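Possible protein of nuclear scaffold (Encephalitozoon cuniculi, PDB 3KAE) probably acts as a subunit of the anaphase-promoting complex, its N-terminal tetratricopeptide-repeat domain, the part seen here, forming a homodimer. Local coordinates at residues Y18-I22 against V42-E48; E179-D183 against L195-Y199; F187-L191 against R217-M223. One frame throughout, in Å; residues are numbered along the deposited sequence.

Contact 1 (Y18-I22 against V42-E48)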
loop_
_atom_site.group_PDB
_atom_site.type_symbol
_atom_site.label_atom_id
_atom_site.label_comp_id
_atom_site.label_asym_id
_atom_site.label_seq_id
_atom_site.Cartn_x
_atom_site.Cartn_y
_atom_site.Cartn_z
ATOM N N TYR C 18 -9.687 -0.640 0.593
ATOM C CA TYR C 18 -9.197 -0.434 1.948
ATOM C C TYR C 18 -10.311 0.045 2.880
ATOM O O TYR C 18 -10.353 -0.363 4.033
ATOM C CB TYR C 18 -7.995 0.536 1.954
ATOM C CG TYR C 18 -6.716 -0.014 1.289
ATOM C CD1 TYR C 18 -6.332 -1.343 1.473
ATOM C CD2 TYR C 18 -5.880 0.812 0.507
ATOM C CE1 TYR C 18 -5.182 -1.850 0.897
ATOM C CE2 TYR C 18 -4.706 0.302 -0.092
ATOM C CZ TYR C 18 -4.369 -1.028 0.124
ATOM O OH TYR C 18 -3.233 -1.567 -0.428
ATOM N N GLU C 19 -11.207 0.897 2.381
ATOM C CA GLU C 19 -12.384 1.331 3.166
ATOM C C GLU C 19 -13.160 0.139 3.736
ATOM O O GLU C 19 -13.484 0.082 4.921
ATOM C CB GLU C 19 -13.310 2.211 2.333
ATOM C CG GLU C 19 -12.669 3.529 1.848
ATOM C CD GLU C 19 -12.117 4.367 2.985
ATOM O OE1 GLU C 19 -12.414 4.058 4.153
ATOM O OE2 GLU C 19 -11.384 5.342 2.715
ATOM N N THR C 20 -13.419 -0.853 2.908
ATOM C CA THR C 20 -14.069 -2.055 3.406
ATOM C C THR C 20 -13.238 -2.730 4.488
ATOM O O THR C 20 -13.763 -3.157 5.505
ATOM C CB THR C 20 -14.336 -3.041 2.271
ATOM O OG1 THR C 20 -15.207 -2.421 1.329
ATOM C CG2 THR C 20 -14.952 -4.303 2.783
ATOM N N ALA C 21 -11.935 -2.819 4.273
ATOM C CA ALA C 21 -11.051 -3.498 5.216
ATOM C C ALA C 21 -10.980 -2.766 6.541
ATOM O O ALA C 21 -10.910 -3.381 7.595
ATOM C CB ALA C 21 -9.635 -3.641 4.605
ATOM N N ILE C 22 -10.934 -1.443 6.472
ATOM C CA ILE C 22 -10.941 -0.614 7.655
ATOM C C ILE C 22 -12.293 -0.817 8.411
ATOM O O ILE C 22 -12.325 -1.041 9.625
ATOM C CB ILE C 22 -10.693 0.856 7.266
ATOM C CG1 ILE C 22 -9.248 1.020 6.740
ATOM C CG2 ILE C 22 -10.928 1.773 8.452
ATOM C CD1 ILE C 22 -8.962 2.351 6.064
ATOM N N VAL C 42 -4.001 -1.720 7.765
ATOM C CA VAL C 42 -4.919 -1.321 6.711
ATOM C C VAL C 42 -5.061 0.194 6.664
ATOM O O VAL C 42 -5.165 0.796 5.592
ATOM C CB VAL C 42 -6.274 -2.036 6.856
ATOM C CG1 VAL C 42 -7.255 -1.531 5.817
ATOM C CG2 VAL C 42 -6.089 -3.540 6.728
ATOM N N LEU C 43 -5.008 0.822 7.827
ATOM C CA LEU C 43 -5.050 2.282 7.894
ATOM C C LEU C 43 -3.775 2.867 7.258
ATOM O O LEU C 43 -3.820 3.881 6.543
ATOM C CB LEU C 43 -5.161 2.713 9.359
ATOM C CG LEU C 43 -6.245 3.668 9.885
ATOM C CD1 LEU C 43 -7.509 3.663 9.064
ATOM C CD2 LEU C 43 -6.578 3.325 11.343
ATOM N N TYR C 44 -2.634 2.233 7.535
ATOM C CA TYR C 44 -1.367 2.667 6.944
ATOM C C TYR C 44 -1.481 2.541 5.426
ATOM O O TYR C 44 -1.229 3.496 4.694
ATOM C CB TYR C 44 -0.176 1.852 7.472
ATOM C CG TYR C 44 1.119 2.208 6.766
ATOM C CD1 TYR C 44 1.924 3.251 7.228
ATOM C CD2 TYR C 44 1.513 1.540 5.609
ATOM C CE1 TYR C 44 3.089 3.599 6.578
ATOM C CE2 TYR C 44 2.692 1.874 4.961
ATOM C CZ TYR C 44 3.470 2.906 5.448
ATOM O OH TYR C 44 4.618 3.262 4.799
ATOM N N LEU C 45 -1.915 1.376 4.961
ATOM C CA LEU C 45 -2.052 1.141 3.532
ATOM C C LEU C 45 -2.955 2.160 2.856
ATOM O O LEU C 45 -2.772 2.479 1.684
ATOM C CB LEU C 45 -2.547 -0.273 3.251
ATOM C CG LEU C 45 -1.552 -1.381 3.607
ATOM C CD1 LEU C 45 -2.235 -2.757 3.556
ATOM C CD2 LEU C 45 -0.303 -1.328 2.688
ATOM N N ASN C 46 -3.926 2.682 3.601
ATOM C CA ASN C 46 -4.881 3.616 3.024
ATOM C C ASN C 46 -4.377 5.044 3.101
ATOM O O ASN C 46 -5.101 5.991 2.789
ATOM C CB ASN C 46 -6.251 3.480 3.695
ATOM C CG ASN C 46 -7.345 4.178 2.919
ATOM O OD1 ASN C 46 -8.217 4.847 3.494
ATOM N ND2 ASN C 46 -7.304 4.037 1.598
ATOM N N GLY C 47 -3.127 5.194 3.537
ATOM C CA GLY C 47 -2.484 6.496 3.619
ATOM C C GLY C 47 -2.855 7.302 4.850
ATOM O O GLY C 47 -2.605 8.506 4.886
ATOM N N GLU C 48 -3.432 6.647 5.862
ATOM C CA GLU C 48 -3.912 7.355 7.054
ATOM C C GLU C 48 -3.017 7.148 8.266
ATOM O O GLU C 48 -3.335 6.376 9.178
ATOM C CB GLU C 48 -5.360 6.957 7.384
ATOM C CG GLU C 48 -6.328 7.208 6.250
ATOM C CD GLU C 48 -7.765 6.913 6.630
ATOM O OE1 GLU C 48 -8.325 5.889 6.160
ATOM O OE2 GLU C 48 -8.332 7.702 7.416
#

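Contact 2 (E179-D183 against L195-Y199)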
loop_
_atom_site.group_PDB
_atom_site.type_symbol
_atom_site.label_atom_id
_atom_site.label_comp_id
_atom_site.label_asym_id
_atom_site.label_seq_id
_atom_site.Cartn_x
_atom_site.Cartn_y
_atom_site.Cartn_z
ATOM N N GLU C 179 25.797 -8.783 -8.233
ATOM C CA GLU C 179 26.568 -8.473 -9.432
ATOM C C GLU C 179 26.383 -7.009 -9.829
ATOM O O GLU C 179 27.299 -6.367 -10.330
ATOM C CB GLU C 179 26.139 -9.389 -10.575
ATOM C CG GLU C 179 26.645 -8.960 -11.934
ATOM C CD GLU C 179 26.300 -9.959 -13.013
ATOM O OE1 GLU C 179 25.691 -11.000 -12.672
ATOM O OE2 GLU C 179 26.636 -9.701 -14.191
ATOM N N TYR C 180 25.186 -6.477 -9.598
ATOM C CA TYR C 180 24.912 -5.083 -9.919
ATOM C C TYR C 180 25.752 -4.168 -9.044
ATOM O O TYR C 180 26.251 -3.127 -9.488
ATOM C CB TYR C 180 23.432 -4.764 -9.744
ATOM C CG TYR C 180 23.135 -3.298 -9.527
ATOM C CD1 TYR C 180 23.088 -2.767 -8.250
ATOM C CD2 TYR C 180 22.894 -2.446 -10.599
ATOM C CE1 TYR C 180 22.805 -1.422 -8.039
ATOM C CE2 TYR C 180 22.621 -1.096 -10.399
ATOM C CZ TYR C 180 22.579 -0.598 -9.115
ATOM O OH TYR C 180 22.303 0.724 -8.909
ATOM N N VAL C 181 25.902 -4.571 -7.791
ATOM C CA VAL C 181 26.713 -3.830 -6.854
ATOM C C VAL C 181 28.200 -3.913 -7.228
ATOM O O VAL C 181 28.902 -2.914 -7.194
ATOM C CB VAL C 181 26.527 -4.354 -5.426
ATOM C CG1 VAL C 181 27.294 -3.493 -4.444
ATOM C CG2 VAL C 181 25.042 -4.397 -5.055
ATOM N N SER C 182 28.665 -5.111 -7.573
ATOM C CA SER C 182 30.039 -5.321 -8.002
ATOM C C SER C 182 30.377 -4.419 -9.183
ATOM O O SER C 182 31.411 -3.737 -9.189
ATOM C CB SER C 182 30.250 -6.779 -8.399
ATOM O OG SER C 182 29.835 -7.661 -7.375
ATOM N N ASP C 183 29.499 -4.431 -10.184
ATOM C CA ASP C 183 29.705 -3.646 -11.385
ATOM C C ASP C 183 29.801 -2.170 -11.060
ATOM O O ASP C 183 30.660 -1.455 -11.603
ATOM C CB ASP C 183 28.592 -3.901 -12.393
ATOM C CG ASP C 183 28.636 -5.305 -12.960
ATOM O OD1 ASP C 183 29.535 -6.084 -12.578
ATOM O OD2 ASP C 183 27.768 -5.633 -13.794
ATOM N N LEU C 195 31.115 -1.814 -19.227
ATOM C CA LEU C 195 30.079 -1.921 -18.200
ATOM C C LEU C 195 28.832 -1.135 -18.602
ATOM O O LEU C 195 27.705 -1.642 -18.511
ATOM C CB LEU C 195 30.609 -1.432 -16.845
ATOM C CG LEU C 195 30.809 -2.442 -15.696
ATOM C CD1 LEU C 195 30.918 -3.891 -16.170
ATOM C CD2 LEU C 195 32.006 -2.067 -14.811
ATOM N N VAL C 196 29.050 0.099 -19.052
ATOM C CA VAL C 196 27.977 0.976 -19.513
ATOM C C VAL C 196 27.202 0.363 -20.666
ATOM O O VAL C 196 25.981 0.456 -20.725
ATOM C CB VAL C 196 28.536 2.328 -20.001
ATOM C CG1 VAL C 196 27.416 3.173 -20.598
ATOM C CG2 VAL C 196 29.232 3.064 -18.865
ATOM N N LYS C 197 27.926 -0.247 -21.592
ATOM C CA LYS C 197 27.320 -0.864 -22.762
ATOM C C LYS C 197 26.540 -2.104 -22.346
ATOM O O LYS C 197 25.498 -2.408 -22.911
ATOM C CB LYS C 197 28.400 -1.225 -23.787
ATOM N N LYS C 198 27.051 -2.807 -21.344
ATOM C CA LYS C 198 26.409 -4.010 -20.843
ATOM C C LYS C 198 25.021 -3.709 -20.254
ATOM O O LYS C 198 24.057 -4.433 -20.502
ATOM C CB LYS C 198 27.293 -4.664 -19.783
ATOM C CG LYS C 198 26.550 -5.636 -18.865
ATOM C CD LYS C 198 27.373 -5.978 -17.630
ATOM C CE LYS C 198 26.747 -7.148 -16.873
ATOM N NZ LYS C 198 27.487 -7.512 -15.632
ATOM N N TYR C 199 24.927 -2.630 -19.483
ATOM C CA TYR C 199 23.681 -2.255 -18.817
ATOM C C TYR C 199 22.777 -1.388 -19.692
ATOM O O TYR C 199 21.628 -1.137 -19.349
ATOM C CB TYR C 199 23.980 -1.539 -17.500
ATOM C CG TYR C 199 24.359 -2.482 -16.380
ATOM C CD1 TYR C 199 23.388 -2.999 -15.532
ATOM C CD2 TYR C 199 25.681 -2.863 -16.174
ATOM C CE1 TYR C 199 23.717 -3.865 -14.511
ATOM C CE2 TYR C 199 26.024 -3.736 -15.147
ATOM C CZ TYR C 199 25.018 -4.233 -14.313
ATOM O OH TYR C 199 25.296 -5.102 -13.281
#

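Contact 3 (F187-L191 against R217-M223)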
loop_
_atom_site.group_PDB
_atom_site.type_symbol
_atom_site.label_atom_id
_atom_site.label_comp_id
_atom_site.label_asym_id
_atom_site.label_seq_id
_atom_site.Cartn_x
_atom_site.Cartn_y
_atom_site.Cartn_z
ATOM N N PHE C 187 32.732 0.289 -11.784
ATOM C CA PHE C 187 32.570 1.374 -12.734
ATOM C C PHE C 187 32.977 2.685 -12.083
ATOM O O PHE C 187 33.544 3.563 -12.740
ATOM C CB PHE C 187 31.151 1.476 -13.284
ATOM C CG PHE C 187 30.907 2.740 -14.060
ATOM C CD1 PHE C 187 30.403 3.868 -13.427
ATOM C CD2 PHE C 187 31.248 2.820 -15.414
ATOM C CE1 PHE C 187 30.207 5.046 -14.131
ATOM C CE2 PHE C 187 31.046 3.987 -16.126
ATOM C CZ PHE C 187 30.519 5.108 -15.484
ATOM N N HIS C 188 32.699 2.811 -10.789
ATOM C CA HIS C 188 32.993 4.050 -10.091
ATOM C C HIS C 188 34.474 4.395 -10.221
ATOM O O HIS C 188 34.847 5.540 -10.487
ATOM C CB HIS C 188 32.636 3.955 -8.615
ATOM C CG HIS C 188 33.264 5.031 -7.790
ATOM N ND1 HIS C 188 32.774 6.320 -7.752
ATOM C CD2 HIS C 188 34.366 5.023 -7.007
ATOM C CE1 HIS C 188 33.534 7.054 -6.959
ATOM N NE2 HIS C 188 34.512 6.289 -6.497
ATOM N N GLU C 189 35.318 3.392 -10.029
ATOM C CA GLU C 189 36.754 3.610 -10.029
ATOM C C GLU C 189 37.399 3.390 -11.398
ATOM O O GLU C 189 38.556 3.730 -11.591
ATOM C CB GLU C 189 37.431 2.742 -8.963
ATOM N N SER C 190 36.660 2.836 -12.353
ATOM C CA SER C 190 37.254 2.546 -13.662
ATOM C C SER C 190 36.554 3.229 -14.835
ATOM O O SER C 190 37.130 3.323 -15.923
ATOM C CB SER C 190 37.292 1.037 -13.930
ATOM O OG SER C 190 36.108 0.603 -14.598
ATOM N N LEU C 191 35.325 3.687 -14.634
ATOM C CA LEU C 191 34.562 4.307 -15.712
ATOM C C LEU C 191 34.471 3.395 -16.925
ATOM O O LEU C 191 34.362 3.871 -18.050
ATOM C CB LEU C 191 35.167 5.651 -16.124
ATOM C CG LEU C 191 35.052 6.812 -15.133
ATOM C CD1 LEU C 191 35.835 6.527 -13.866
ATOM C CD2 LEU C 191 35.558 8.085 -15.788
ATOM N N ARG C 217 28.085 9.864 -11.612
ATOM C CA ARG C 217 29.527 9.780 -11.449
ATOM C C ARG C 217 30.249 10.667 -12.463
ATOM O O ARG C 217 31.195 11.389 -12.123
ATOM C CB ARG C 217 30.000 8.340 -11.624
ATOM C CG ARG C 217 31.505 8.182 -11.521
ATOM C CD ARG C 217 32.009 8.676 -10.172
ATOM N NE ARG C 217 33.423 8.344 -9.980
ATOM C CZ ARG C 217 34.246 8.991 -9.158
ATOM N NH1 ARG C 217 33.808 10.019 -8.442
ATOM N NH2 ARG C 217 35.508 8.600 -9.047
ATOM N N TYR C 218 29.811 10.597 -13.715
ATOM C CA TYR C 218 30.385 11.430 -14.753
ATOM C C TYR C 218 30.308 12.904 -14.394
ATOM O O TYR C 218 31.264 13.646 -14.592
ATOM C CB TYR C 218 29.694 11.188 -16.093
ATOM C CG TYR C 218 30.128 9.921 -16.778
ATOM C CD1 TYR C 218 31.472 9.657 -16.993
ATOM C CD2 TYR C 218 29.197 8.992 -17.219
ATOM C CE1 TYR C 218 31.885 8.496 -17.623
ATOM C CE2 TYR C 218 29.592 7.825 -17.849
ATOM C CZ TYR C 218 30.945 7.584 -18.058
ATOM O OH TYR C 218 31.366 6.428 -18.690
ATOM N N PHE C 219 29.166 13.340 -13.878
ATOM C CA PHE C 219 29.028 14.746 -13.533
ATOM C C PHE C 219 30.035 15.142 -12.452
ATOM O O PHE C 219 30.768 16.121 -12.605
ATOM C CB PHE C 219 27.607 15.078 -13.100
ATOM C CG PHE C 219 27.403 16.528 -12.799
ATOM C CD1 PHE C 219 27.047 17.414 -13.811
ATOM C CD2 PHE C 219 27.592 17.014 -11.509
ATOM C CE1 PHE C 219 26.862 18.762 -13.540
ATOM C CE2 PHE C 219 27.408 18.359 -11.228
ATOM C CZ PHE C 219 27.042 19.237 -12.247
ATOM N N ASN C 220 30.067 14.366 -11.370
ATOM C CA ASN C 220 31.007 14.589 -10.277
ATOM C C ASN C 220 32.469 14.643 -10.744
ATOM O O ASN C 220 33.332 15.192 -10.057
ATOM C CB ASN C 220 30.847 13.513 -9.197
ATOM C CG ASN C 220 29.424 13.413 -8.664
ATOM O OD1 ASN C 220 28.562 14.241 -8.971
ATOM N ND2 ASN C 220 29.176 12.392 -7.858
ATOM N N LEU C 221 32.753 14.071 -11.908
ATOM C CA LEU C 221 34.113 14.095 -12.440
ATOM C C LEU C 221 34.326 15.227 -13.442
ATOM O O LEU C 221 35.412 15.379 -13.989
ATOM C CB LEU C 221 34.481 12.757 -13.090
ATOM C CG LEU C 221 34.469 11.519 -12.195
ATOM C CD1 LEU C 221 35.154 10.355 -12.896
ATOM C CD2 LEU C 221 35.126 11.811 -10.858
ATOM N N GLY C 222 33.286 16.014 -13.687
ATOM C CA GLY C 222 33.390 17.125 -14.616
ATOM C C GLY C 222 33.157 16.736 -16.064
ATOM O O GLY C 222 33.041 17.602 -16.932
ATOM N N MET C 223 33.090 15.434 -16.330
ATOM C CA MET C 223 32.822 14.931 -17.677
ATOM C C MET C 223 31.342 15.092 -18.032
ATOM O O MET C 223 30.581 14.114 -18.054
ATOM C CB MET C 223 33.238 13.463 -17.786
ATOM C CG MET C 223 34.451 13.099 -16.936
ATOM S SD MET C 223 35.137 11.450 -17.260
ATOM C CE MET C 223 36.534 11.468 -16.137
#

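Contact 1 (Y18-I22 against V42-E48)
Y18 lays its side chain against L45 and N46, and I22 meets V42 a turn further along, so the start of helix 18-31 is fixed to the end of helix 36-45. Packing of a helix against the next one in sequence is the building principle of tetratricopeptide repeats, the architecture of the Cdc27 N-terminal domain. Followed outward, Y18 shows how a long aromatic can line a helix end. Its CB lies against the side chain of N46, 3.8 Å from N46 CB, and also approaches V42 CG1. On the ring, CD2 and CE2 run beside the last turn, and CE2 comes within 3.4 Å of the backbone L45 O. CE1 and CZ lie under L45, whose CB sits over one ring face in a CH-pi contact, 3.9 Å from the centroid and 20° off the normal. At the tip, the hydroxyl is hydrogen-bonded to R16. With CG anti to its carbonyl carbon (chi1 -68°), Y18 sends the ring along the partner helix end, crossing L45 at about a right angle.

The second half of the contact is aliphatic and tight. V42 CG1, held anti to the backbone N, wedges between A21 CB and I22 CG1, 3.4 Å from A21 CB and closer to both than carbons usually pack. Beyond it, G47 closes helix 36-45 as the C-prime residue of a Schellman motif, which turns the chain toward E48. The carboxylate of E48 is salt-bridged to R51, while the second subunit covers T20 on the far side of helix 18-31. I22 ends the row: its CD1 touches L43 CD1 at 3.6 Å and lies equally close to E48 OE1.

Contact 2 (E179-D183 against L195-Y199)
K198 and Y199 both donate to D183, whose OD2 is therefore gripped by two bonds. The ammonium K198 NZ meets D183 OD2 at 2.6 Å on its syn lone pair, and the hydroxyl Y199 OH reaches the same oxygen, also at 2.6 Å, from 40° above the carboxylate plane. K198 NZ binds E179 OE2 as well, at 2.8 Å through the anti lone pair, which completes a salt-bridge network in which one lysine spans two acids a helical turn apart. This double donation would tend to hold D183 ionised. K198 can span the gap because its chain is extended to the tip.

The network joins two consecutive helices of this tetratricopeptide-repeat domain: 179-183 and 195-199 run roughly antiparallel, with 147° between their directions and axes 12.1 Å apart, a separation bridged by long side chains. The ring of Y199 presents its edge to D183, the carboxylate and ring planes lying 82° apart, and stacks on F210. Outside the polar cluster, L195 CD2 packs on the backbone D183 O at 3.5 Å. Y180 turns its ring edge to Y199, and Y180 CD2 lies 4.2 Å from Y199 CE1, while the Y180 hydroxyl bonds E151.

Contact 3 (F187-L191 against R217-M223)
F187 points the edge of its ring at the face of Y218, and this offset edge-to-face pair lies where the ends of helices 176-190 and 206-220 meet in the tetratricopeptide-repeat domain. The two planes stand 83° apart with centroids separated by 5.5 Å, and F187 CZ comes to 3.6 Å from Y218 CZ. R217 CB also lies at the F187 ring edge, near its plane. Helix 193-200 contributes V196, which touches both aromatics.

H188 and R217 approach in another way. Bending at chi2 (59°), the arginine chain brings its head back over helix 176-190, where R217 NE donates to the backbone carbonyl H188 O at 3.2 Å and R217 NH2 adds a weak second bond to the same oxygen. The NE donor is tilted 19° from the carbonyl plane. The imidazole of H188 is modelled so close to the guanidinium that the overlap of the two groups is doubtful, and the pairing rests on the backbone oxygen instead. L221 CD2, of the same segment as R217, lies over one face of the guanidinium.

L191, which leaves the helix with positive phi, stretches toward the Schellman turn at G222 and meets two residues tip to tip. Its CD2 lies 3.7 Å from L221 CD1 and 3.5 Å from M223 CE.

How the contacts relate
Contacts 2 and 3 are neighbours, with centres 14 Å apart, and share helix 176-190; F187 of contact 3 packs against L195 and V196 of contact 2, so the two continue one another. Contact 1 lies across the chain's centre from both, about 40 Å from contact 2 between centres. All three are partly buried, yet contact 1 is the most apolar and has buried residues at most of its touching positions, with the second subunit against its helices. Contact 2 relies on a charged network, and the second subunit reaches it too, its F23 meeting Y180. Contact 3, untouched by the second subunit, mixes aromatic packing with arginine binding to a backbone carbonyl.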